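PDB 4LPS: Hydrogenase/urease maturation factor HypB from Helicobacter pylori, which is required for nickel insertion during [NiFe]-hydrogenase maturation and for urease maturation, with a low intrinsic GTPase activity essential for nickel insertion. Local coordinates for residues K59-M62 / L63-L66; Q82-R85 / D86-R89; F51-S54 / P55-K59. All blocks are in the same frame, centred on the assembly; numbering follows the deposited sequence.

Contact 1 (K59-M62 / L63-L66). With MG (magnesium ion), chain C; GDP (guanosine-5'-diphosphate), chain D; PO4 (phosphate ion), chain E.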
loop_
_atom_site.group_PDB
_atom_site.type_symbol
_atom_site.label_atom_id
_atom_site.label_comp_id
_atom_site.label_asym_id
_atom_site.label_seq_id
_atom_site.Cartn_x
_atom_site.Cartn_y
_atom_site.Cartn_z
ATOM N N LYS A 59 -6.417 -0.537 -5.430
ATOM C CA LYS A 59 -5.399 -1.294 -4.694
ATOM C C LYS A 59 -5.346 -2.784 -5.043
ATOM O O LYS A 59 -4.283 -3.309 -5.382
ATOM C CB LYS A 59 -5.609 -1.140 -3.183
ATOM C CG LYS A 59 -5.483 0.286 -2.675
ATOM C CD LYS A 59 -5.544 0.339 -1.154
ATOM C CE LYS A 59 -6.916 -0.055 -0.624
ATOM N NZ LYS A 59 -8.024 0.677 -1.306
ATOM N N THR A 60 -6.479 -3.469 -4.929
ATOM C CA THR A 60 -6.519 -4.907 -5.181
ATOM C C THR A 60 -6.168 -5.233 -6.633
ATOM O O THR A 60 -5.437 -6.189 -6.899
ATOM C CB THR A 60 -7.897 -5.503 -4.841
ATOM O OG1 THR A 60 -8.181 -5.288 -3.452
ATOM C CG2 THR A 60 -7.923 -7.001 -5.131
ATOM N N THR A 61 -6.681 -4.432 -7.564
ATOM C CA THR A 61 -6.392 -4.626 -8.983
ATOM C C THR A 61 -4.899 -4.494 -9.243
ATOM O O THR A 61 -4.318 -5.275 -10.001
ATOM C CB THR A 61 -7.152 -3.616 -9.867
ATOM O OG1 THR A 61 -8.566 -3.808 -9.716
ATOM C CG2 THR A 61 -6.774 -3.791 -11.333
ATOM N N MET A 62 -4.283 -3.505 -8.605
ATOM C CA MET A 62 -2.847 -3.290 -8.738
ATOM C C MET A 62 -2.052 -4.505 -8.271
ATOM O O MET A 62 -1.112 -4.937 -8.943
ATOM C CB MET A 62 -2.416 -2.060 -7.945
ATOM C CG MET A 62 -0.953 -1.708 -8.124
ATOM S SD MET A 62 -0.459 -0.402 -6.990
ATOM C CE MET A 62 -0.599 -1.282 -5.436
ATOM N N LEU A 63 -2.428 -5.049 -7.116
ATOM C CA LEU A 63 -1.758 -6.225 -6.574
ATOM C C LEU A 63 -1.963 -7.440 -7.475
ATOM O O LEU A 63 -1.046 -8.242 -7.654
ATOM C CB LEU A 63 -2.250 -6.522 -5.153
ATOM C CG LEU A 63 -1.951 -5.457 -4.091
ATOM C CD1 LEU A 63 -2.485 -5.876 -2.738
ATOM C CD2 LEU A 63 -0.456 -5.204 -4.002
ATOM N N GLU A 64 -3.167 -7.581 -8.027
ATOM C CA GLU A 64 -3.446 -8.642 -8.994
ATOM C C GLU A 64 -2.499 -8.552 -10.188
ATOM O O GLU A 64 -1.990 -9.564 -10.668
ATOM C CB GLU A 64 -4.899 -8.576 -9.477
ATOM C CG GLU A 64 -5.940 -9.042 -8.466
ATOM C CD GLU A 64 -7.362 -8.798 -8.945
ATOM O OE1 GLU A 64 -7.631 -7.701 -9.479
ATOM O OE2 GLU A 64 -8.208 -9.705 -8.796
ATOM N N ASN A 65 -2.268 -7.329 -10.657
ATOM C CA ASN A 65 -1.372 -7.094 -11.785
ATOM C C ASN A 65 0.102 -7.287 -11.424
ATOM O O ASN A 65 0.901 -7.718 -12.256
ATOM C CB ASN A 65 -1.595 -5.687 -12.345
ATOM C CG ASN A 65 -2.900 -5.564 -13.109
ATOM O OD1 ASN A 65 -3.373 -6.531 -13.707
ATOM N ND2 ASN A 65 -3.500 -4.378 -13.078
ATOM N N LEU A 66 0.464 -6.965 -10.184
ATOM C CA LEU A 66 1.838 -7.147 -9.718
ATOM C C LEU A 66 2.207 -8.630 -9.631
ATOM O O LEU A 66 3.369 -9.002 -9.788
ATOM C CB LEU A 66 2.042 -6.473 -8.359
ATOM C CG LEU A 66 2.248 -4.955 -8.350
ATOM C CD1 LEU A 66 2.286 -4.429 -6.919
ATOM C CD2 LEU A 66 3.522 -4.584 -9.091
HETATM MG MG MG C . -9.517 -3.741 -2.334
HETATM P PB GDP D . -9.700 -1.091 -4.340
HETATM O O1B GDP D . -11.078 -1.113 -3.725
HETATM O O2B GDP D . -8.945 -2.348 -3.990
HETATM O O3B GDP D . -8.912 0.086 -3.820
HETATM O O3A GDP D . -9.830 -0.941 -5.932
HETATM P PA GDP D . -10.345 -2.126 -6.895
HETATM O O1A GDP D . -9.184 -2.982 -7.328
HETATM O O2A GDP D . -11.424 -2.955 -6.246
HETATM O "O5'" GDP D . -10.892 -1.311 -8.157
HETATM C "C5'" GDP D . -12.187 -0.715 -8.133
HETATM C "C4'" GDP D . -12.658 -0.524 -9.566
HETATM O "O4'" GDP D . -11.696 0.245 -10.290
HETATM C "C3'" GDP D . -12.769 -1.858 -10.280
HETATM O "O3'" GDP D . -13.944 -1.821 -11.096
HETATM C "C2'" GDP D . -11.557 -1.929 -11.180
HETATM O "O2'" GDP D . -11.862 -2.641 -12.378
HETATM C "C1'" GDP D . -11.302 -0.463 -11.470
HETATM N N9 GDP D . -9.882 -0.167 -11.760
HETATM C C8 GDP D . -8.794 -0.527 -11.053
HETATM N N7 GDP D . -7.668 -0.038 -11.631
HETATM C C5 GDP D . -8.037 0.664 -12.722
HETATM C C6 GDP D . -7.363 1.445 -13.786
HETATM O O6 GDP D . -6.122 1.570 -13.803
HETATM N N1 GDP D . -8.122 2.016 -14.730
HETATM C C2 GDP D . -9.463 1.897 -14.737
HETATM N N2 GDP D . -10.175 2.496 -15.720
HETATM N N3 GDP D . -10.146 1.200 -13.796
HETATM C C4 GDP D . -9.496 0.578 -12.790
HETATM P P PO4 E . -11.050 -1.161 -0.342
HETATM O O1 PO4 E . -10.514 -1.486 1.029
HETATM O O2 PO4 E . -10.711 -2.293 -1.278
HETATM O O3 PO4 E . -12.546 -0.995 -0.271
HETATM O O4 PO4 E . -10.420 0.115 -0.834
HETATM O O HOH W 1 -11.387 -3.951 -3.593
#
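O1A of the GDP alpha-phosphate is gripped twice by T61, at 2.6 Å from its OG1 and at 2.9 Å from its backbone N, and R89 adds a bond from elsewhere in the chain. T61 turns its CG2 to the next turn of the helix, where it lies alongside N65 with ND2 3.8 Å away. K59, T60 and T61, at the start of the helix, each give the nucleotide a backbone N-H and a side-chain group, that of T60 acting through the metal. T60 N donates almost straight to O2B (170°), and T60 OG1, set anti to its own carbonyl carbon (chi1 -60°), reaches the magnesium ion at 2.3 Å. D86, E135, O2B, a phosphate oxygen and a water complete the metal's shell. K59 bends at both chi3 and chi4, which curls its chain back over the phosphates so that NZ lies 2.7 Å from O3B and also meets the phosphate ion bound to the magnesium, probably from the crystallisation liquor. Behind the ligands the helix is knitted in regular i to i+4 fashion, for example by E64 N to T60 O at 2.9 Å. The E64 chain leaves over T60 O and stretches out to a salt bridge with R89. Apolar contacts join M62, L63 and L66: M62 CE approaches L63 CD2 at 4.2 Å, and L66 CD1 lies near M62 CG. M62 and L66 also touch the loop residues M213 and F72, while L63 seats helix 59-66 on strands 74-80 and 131-135 and against L90 of helix 85-91.

Contact 2 (Q82-R85 / D86-R89); sequences QTNR and DADR. With MG (magnesium ion), chain C; GDP (guanosine-5'-diphosphate), chain D.
N84 to R89 make the first turn of helix 85-91 with two i to i+4 backbone bonds, D88 N to N84 O at 3.0 Å and R89 N to R85 O at 3.2 Å. N84 occupies the N-cap of this helix, which follows strand 74-80 in the P-loop GTPase fold, yet its side chain makes no capping bond; OD1 goes instead to R91 and rests near the methyl of A87. D88 points its side chain back at the start of the turn, and its OD2 comes within 3.0 Å of N84 O. Both are acceptors, so the approach is probably unfavourable electrostatically, and the salt bridge of D88 with R91 may offset it. A87 and N84 also touch Q99 of strand 97-101, while the extended R85 reaches outward and gives a weak bond to a malonate ion.

The nucleotide side of the turn is carried by D86 and R89. D86 CG is anti to the carbonyl carbon (chi1 -66°), which sends the carboxylate toward the metal: OD2 binds the magnesium ion at 2.6 Å. A magnesium-bound water lies within bonding distance of both D86 OD1 and O2A of GDP, though it has more acceptors in reach than protons. R89 NH2 stands 3.8 Å from D86 OD1, a long salt bridge in which the oxygen lies well out of the guanidinium plane, so only charge links the two. The aliphatic part of R89 runs past R85 O before a bend at chi3 (65°) turns the guanidinium to the nucleotide. There its two terminal nitrogens reach separate alpha-phosphate oxygens: NH1 donates to O1A at 3.3 Å, and NH2 meets O2A in the guanidinium plane at 3.1 Å with an almost straight N-H line of 177°.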
loop_
_atom_site.group_PDB
_atom_site.type_symbol
_atom_site.label_atom_id
_atom_site.label_comp_id
_atom_site.label_asym_id
_atom_site.label_seq_id
_atom_site.Cartn_x
_atom_site.Cartn_y
_atom_site.Cartn_z
ATOM N N GLN A 82 -15.529 -6.180 6.425
ATOM C CA GLN A 82 -16.123 -7.511 6.304
ATOM C C GLN A 82 -15.858 -8.129 4.934
ATOM O O GLN A 82 -15.387 -7.447 4.022
ATOM C CB GLN A 82 -17.638 -7.449 6.541
ATOM C CG GLN A 82 -18.058 -6.968 7.923
ATOM C CD GLN A 82 -17.626 -7.913 9.025
ATOM O OE1 GLN A 82 -17.351 -9.089 8.782
ATOM N NE2 GLN A 82 -17.569 -7.403 10.249
ATOM N N THR A 83 -16.162 -9.425 4.817
ATOM C CA THR A 83 -16.016 -10.225 3.589
ATOM C C THR A 83 -14.557 -10.507 3.251
ATOM O O THR A 83 -13.658 -9.749 3.619
ATOM C CB THR A 83 -16.681 -9.582 2.342
ATOM O OG1 THR A 83 -15.846 -8.533 1.836
ATOM C CG2 THR A 83 -18.075 -9.049 2.664
ATOM N N ASN A 84 -14.338 -11.620 2.559
ATOM C CA ASN A 84 -13.026 -11.984 2.042
ATOM C C ASN A 84 -12.963 -11.725 0.542
ATOM O O ASN A 84 -12.368 -12.503 -0.201
ATOM C CB ASN A 84 -12.721 -13.460 2.328
ATOM C CG ASN A 84 -11.930 -13.662 3.605
ATOM O OD1 ASN A 84 -10.789 -14.128 3.572
ATOM N ND2 ASN A 84 -12.515 -13.276 4.733
ATOM N N ARG A 85 -13.568 -10.627 0.094
ATOM C CA ARG A 85 -13.690 -10.385 -1.339
ATOM C C ARG A 85 -12.337 -10.048 -1.963
ATOM O O ARG A 85 -11.989 -10.595 -3.008
ATOM C CB ARG A 85 -14.714 -9.280 -1.630
ATOM C CG ARG A 85 -16.150 -9.798 -1.778
ATOM C CD ARG A 85 -17.207 -8.720 -1.590
ATOM N NE ARG A 85 -18.552 -9.262 -1.788
ATOM C CZ ARG A 85 -19.638 -8.527 -2.013
ATOM N NH1 ARG A 85 -19.548 -7.206 -2.076
ATOM N NH2 ARG A 85 -20.814 -9.114 -2.181
ATOM N N ASP A 86 -11.582 -9.146 -1.342
ATOM C CA ASP A 86 -10.273 -8.784 -1.873
ATOM C C ASP A 86 -9.281 -9.945 -1.763
ATOM O O ASP A 86 -8.533 -10.219 -2.700
ATOM C CB ASP A 86 -9.723 -7.542 -1.169
ATOM C CG ASP A 86 -10.544 -6.301 -1.457
ATOM O OD1 ASP A 86 -11.171 -6.244 -2.535
ATOM O OD2 ASP A 86 -10.554 -5.378 -0.614
ATOM N N ALA A 87 -9.275 -10.618 -0.617
ATOM C CA ALA A 87 -8.354 -11.726 -0.380
ATOM C C ALA A 87 -8.585 -12.863 -1.369
ATOM O O ALA A 87 -7.633 -13.476 -1.858
ATOM C CB ALA A 87 -8.490 -12.233 1.049
ATOM N N ASP A 88 -9.854 -13.148 -1.646
ATOM C CA ASP A 88 -10.224 -14.184 -2.606
ATOM C C ASP A 88 -9.767 -13.859 -4.025
ATOM O O ASP A 88 -9.265 -14.734 -4.729
ATOM C CB ASP A 88 -11.737 -14.413 -2.594
ATOM C CG ASP A 88 -12.184 -15.297 -1.449
ATOM O OD1 ASP A 88 -11.353 -16.073 -0.933
ATOM O OD2 ASP A 88 -13.374 -15.221 -1.070
ATOM N N ARG A 89 -9.958 -12.612 -4.450
ATOM C CA ARG A 89 -9.468 -12.173 -5.756
ATOM C C ARG A 89 -7.971 -12.425 -5.901
ATOM O O ARG A 89 -7.501 -12.842 -6.960
ATOM C CB ARG A 89 -9.759 -10.686 -5.976
ATOM C CG ARG A 89 -11.192 -10.361 -6.376
ATOM C CD ARG A 89 -11.480 -8.873 -6.220
ATOM N NE ARG A 89 -10.687 -8.062 -7.144
ATOM C CZ ARG A 89 -10.673 -6.731 -7.160
ATOM N NH1 ARG A 89 -9.920 -6.086 -8.037
ATOM N NH2 ARG A 89 -11.408 -6.046 -6.295
HETATM MG MG MG C . -9.517 -3.741 -2.334
HETATM P PB GDP D . -9.700 -1.091 -4.340
HETATM O O1B GDP D . -11.078 -1.113 -3.725
HETATM O O2B GDP D . -8.945 -2.348 -3.990
HETATM O O3B GDP D . -8.912 0.086 -3.820
HETATM O O3A GDP D . -9.830 -0.941 -5.932
HETATM P PA GDP D . -10.345 -2.126 -6.895
HETATM O O1A GDP D . -9.184 -2.982 -7.328
HETATM O O2A GDP D . -11.424 -2.955 -6.246
HETATM O "O5'" GDP D . -10.892 -1.311 -8.157
HETATM C "C5'" GDP D . -12.187 -0.715 -8.133
HETATM C "C4'" GDP D . -12.658 -0.524 -9.566
HETATM O "O4'" GDP D . -11.696 0.245 -10.290
HETATM C "C3'" GDP D . -12.769 -1.858 -10.280
HETATM O "O3'" GDP D . -13.944 -1.821 -11.096
HETATM C "C2'" GDP D . -11.557 -1.929 -11.180
HETATM O "O2'" GDP D . -11.862 -2.641 -12.378
HETATM C "C1'" GDP D . -11.302 -0.463 -11.470
HETATM N N9 GDP D . -9.882 -0.167 -11.760
HETATM C C8 GDP D . -8.794 -0.527 -11.053
HETATM N N7 GDP D . -7.668 -0.038 -11.631
HETATM C C5 GDP D . -8.037 0.664 -12.722
HETATM C C6 GDP D . -7.363 1.445 -13.786
HETATM O O6 GDP D . -6.122 1.570 -13.803
HETATM N N1 GDP D . -8.122 2.016 -14.730
HETATM C C2 GDP D . -9.463 1.897 -14.737
HETATM N N2 GDP D . -10.175 2.496 -15.720
HETATM N N3 GDP D . -10.146 1.200 -13.796
HETATM C C4 GDP D . -9.496 0.578 -12.790
HETATM O O HOH W 1 -11.387 -3.951 -3.593
#

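Contact 3 (F51-S54 / P55-K59); sequences FMSS and PGSGK. With GDP (guanosine-5'-diphosphate), chain D; PO4 (phosphate ion), chain E.
S53 OG is the tight centre of this loop: it accepts from K59 NZ at 2.8 Å and itself donates to S54 O at 2.7 Å. Its torsion puts it between the backbone N and the carbonyl carbon (chi1 80°), on the inner side of the loop, where S57 CB closes in to 3.3 Å. The K59 chain passes beside this hydroxyl, its CD also lying 3.9 Å from F51 O of strand 47-52. S53 therefore helps fix the lysine amino group from the side that the phosphates do not occupy. The other side is looser. P55 lies exposed at the outer bend, and the type II beta turn from S54 to S57 is closed by a weak bond, S57 N to S54 O at 3.4 Å. Both turn-end serines send their hydroxyls to E161, one to each carboxylate oxygen. G56 and G58 both adopt positive phi, a conformation glycine takes readily. The loop's amides are turned inward, G58 N giving a bond to O3B at 3.1 Å and G56 N weak ones to O1B and the phosphate ion. A strand, a glycine-rich turn wrapped around the beta-phosphate, and a lysine at the start of the following helix are the hallmarks of the P-loop, or Walker A motif.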
loop_
_atom_site.group_PDB
_atom_site.type_symbol
_atom_site.label_atom_id
_atom_site.label_comp_id
_atom_site.label_asym_id
_atom_site.label_seq_id
_atom_site.Cartn_x
_atom_site.Cartn_y
_atom_site.Cartn_z
ATOM N N PHE A 51 -0.189 -0.008 1.695
ATOM C CA PHE A 51 -0.930 0.742 0.683
ATOM C C PHE A 51 -2.218 1.334 1.243
ATOM O O PHE A 51 -3.065 0.619 1.779
ATOM C CB PHE A 51 -1.239 -0.148 -0.520
ATOM C CG PHE A 51 -0.052 -0.397 -1.403
ATOM C CD1 PHE A 51 0.320 0.530 -2.368
ATOM C CD2 PHE A 51 0.697 -1.557 -1.268
ATOM C CE1 PHE A 51 1.421 0.303 -3.184
ATOM C CE2 PHE A 51 1.796 -1.792 -2.081
ATOM C CZ PHE A 51 2.158 -0.863 -3.040
ATOM N N MET A 52 -2.357 2.649 1.106
ATOM C CA MET A 52 -3.524 3.359 1.604
ATOM C C MET A 52 -4.187 4.157 0.492
ATOM O O MET A 52 -3.510 4.672 -0.398
ATOM C CB MET A 52 -3.114 4.272 2.757
ATOM C CG MET A 52 -2.723 3.513 4.016
ATOM S SD MET A 52 -1.967 4.582 5.249
ATOM C CE MET A 52 -0.500 5.111 4.362
ATOM N N SER A 53 -5.515 4.226 0.531
ATOM C CA SER A 53 -6.277 4.993 -0.447
ATOM C C SER A 53 -7.732 5.077 -0.019
ATOM O O SER A 53 -8.127 4.473 0.976
ATOM C CB SER A 53 -6.185 4.358 -1.836
ATOM O OG SER A 53 -7.076 3.261 -1.942
ATOM N N SER A 54 -8.529 5.811 -0.788
ATOM C CA SER A 54 -9.977 5.760 -0.652
ATOM C C SER A 54 -10.463 4.379 -1.069
ATOM O O SER A 54 -9.744 3.653 -1.758
ATOM C CB SER A 54 -10.651 6.832 -1.512
ATOM O OG SER A 54 -10.145 8.122 -1.233
ATOM N N PRO A 55 -11.671 3.993 -0.631
ATOM C CA PRO A 55 -12.254 2.781 -1.215
ATOM C C PRO A 55 -12.329 2.876 -2.741
ATOM O O PRO A 55 -12.770 3.904 -3.265
ATOM C CB PRO A 55 -13.656 2.728 -0.597
ATOM C CG PRO A 55 -13.541 3.523 0.671
ATOM C CD PRO A 55 -12.556 4.611 0.371
ATOM N N GLY A 56 -11.891 1.832 -3.437
ATOM C CA GLY A 56 -12.025 1.771 -4.883
ATOM C C GLY A 56 -10.987 2.493 -5.726
ATOM O O GLY A 56 -11.170 2.634 -6.934
ATOM N N SER A 57 -9.896 2.946 -5.115
ATOM C CA SER A 57 -8.839 3.617 -5.870
ATOM C C SER A 57 -8.047 2.668 -6.779
ATOM O O SER A 57 -7.326 3.124 -7.666
ATOM C CB SER A 57 -7.883 4.340 -4.919
ATOM O OG SER A 57 -8.542 5.405 -4.257
ATOM N N GLY A 58 -8.183 1.360 -6.570
ATOM C CA GLY A 58 -7.500 0.390 -7.409
ATOM C C GLY A 58 -6.405 -0.441 -6.757
ATOM O O GLY A 58 -5.553 -0.987 -7.458
ATOM N N LYS A 59 -6.417 -0.537 -5.430
ATOM C CA LYS A 59 -5.399 -1.294 -4.694
ATOM C C LYS A 59 -5.346 -2.784 -5.043
ATOM O O LYS A 59 -4.283 -3.309 -5.382
ATOM C CB LYS A 59 -5.609 -1.140 -3.183
ATOM C CG LYS A 59 -5.483 0.286 -2.675
ATOM C CD LYS A 59 -5.544 0.339 -1.154
ATOM C CE LYS A 59 -6.916 -0.055 -0.624
ATOM N NZ LYS A 59 -8.024 0.677 -1.306
HETATM P PB GDP D . -9.700 -1.091 -4.340
HETATM O O1B GDP D . -11.078 -1.113 -3.725
HETATM O O2B GDP D . -8.945 -2.348 -3.990
HETATM O O3B GDP D . -8.912 0.086 -3.820
HETATM O O3A GDP D . -9.830 -0.941 -5.932
HETATM P PA GDP D . -10.345 -2.126 -6.895
HETATM O O1A GDP D . -9.184 -2.982 -7.328
HETATM O O2A GDP D . -11.424 -2.955 -6.246
HETATM O "O5'" GDP D . -10.892 -1.311 -8.157
HETATM C "C5'" GDP D . -12.187 -0.715 -8.133
HETATM C "C4'" GDP D . -12.658 -0.524 -9.566
HETATM O "O4'" GDP D . -11.696 0.245 -10.290
HETATM C "C3'" GDP D . -12.769 -1.858 -10.280
HETATM O "O3'" GDP D . -13.944 -1.821 -11.096
HETATM C "C2'" GDP D . -11.557 -1.929 -11.180
HETATM O "O2'" GDP D . -11.862 -2.641 -12.378
HETATM C "C1'" GDP D . -11.302 -0.463 -11.470
HETATM N N9 GDP D . -9.882 -0.167 -11.760
HETATM C C8 GDP D . -8.794 -0.527 -11.053
HETATM N N7 GDP D . -7.668 -0.038 -11.631
HETATM C C5 GDP D . -8.037 0.664 -12.722
HETATM C C6 GDP D . -7.363 1.445 -13.786
HETATM O O6 GDP D . -6.122 1.570 -13.803
HETATM N N1 GDP D . -8.122 2.016 -14.730
HETATM C C2 GDP D . -9.463 1.897 -14.737
HETATM N N2 GDP D . -10.175 2.496 -15.720
HETATM N N3 GDP D . -10.146 1.200 -13.796
HETATM C C4 GDP D . -9.496 0.578 -12.790
HETATM P P PO4 E . -11.050 -1.161 -0.342
HETATM O O1 PO4 E . -10.514 -1.486 1.029
HETATM O O2 PO4 E . -10.711 -2.293 -1.278
HETATM O O3 PO4 E . -12.546 -0.995 -0.271
HETATM O O4 PO4 E . -10.420 0.115 -0.834
#

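Along the chain the order is contact 3, contact 1, contact 2, all within one nucleotide-binding domain. Contact 3 leads out of strand 47-52, a central strand of the parallel sheet, straight into helix 59-66 of contact 1, and the two share K59; their centres are 10 Å apart, and M62 also packs on F51. Contact 2 follows strand 74-80, whose helix 85-91 lies beside helix 59-66. Its centre is 13 Å from contact 1, which it meets in the E64-R89 salt bridge, and 14 Å from contact 3, which it does not touch. All three converge on GDP, but only contacts 1 and 2 share the magnesium ion, so a P-loop and two neighbouring helices build one nucleotide site.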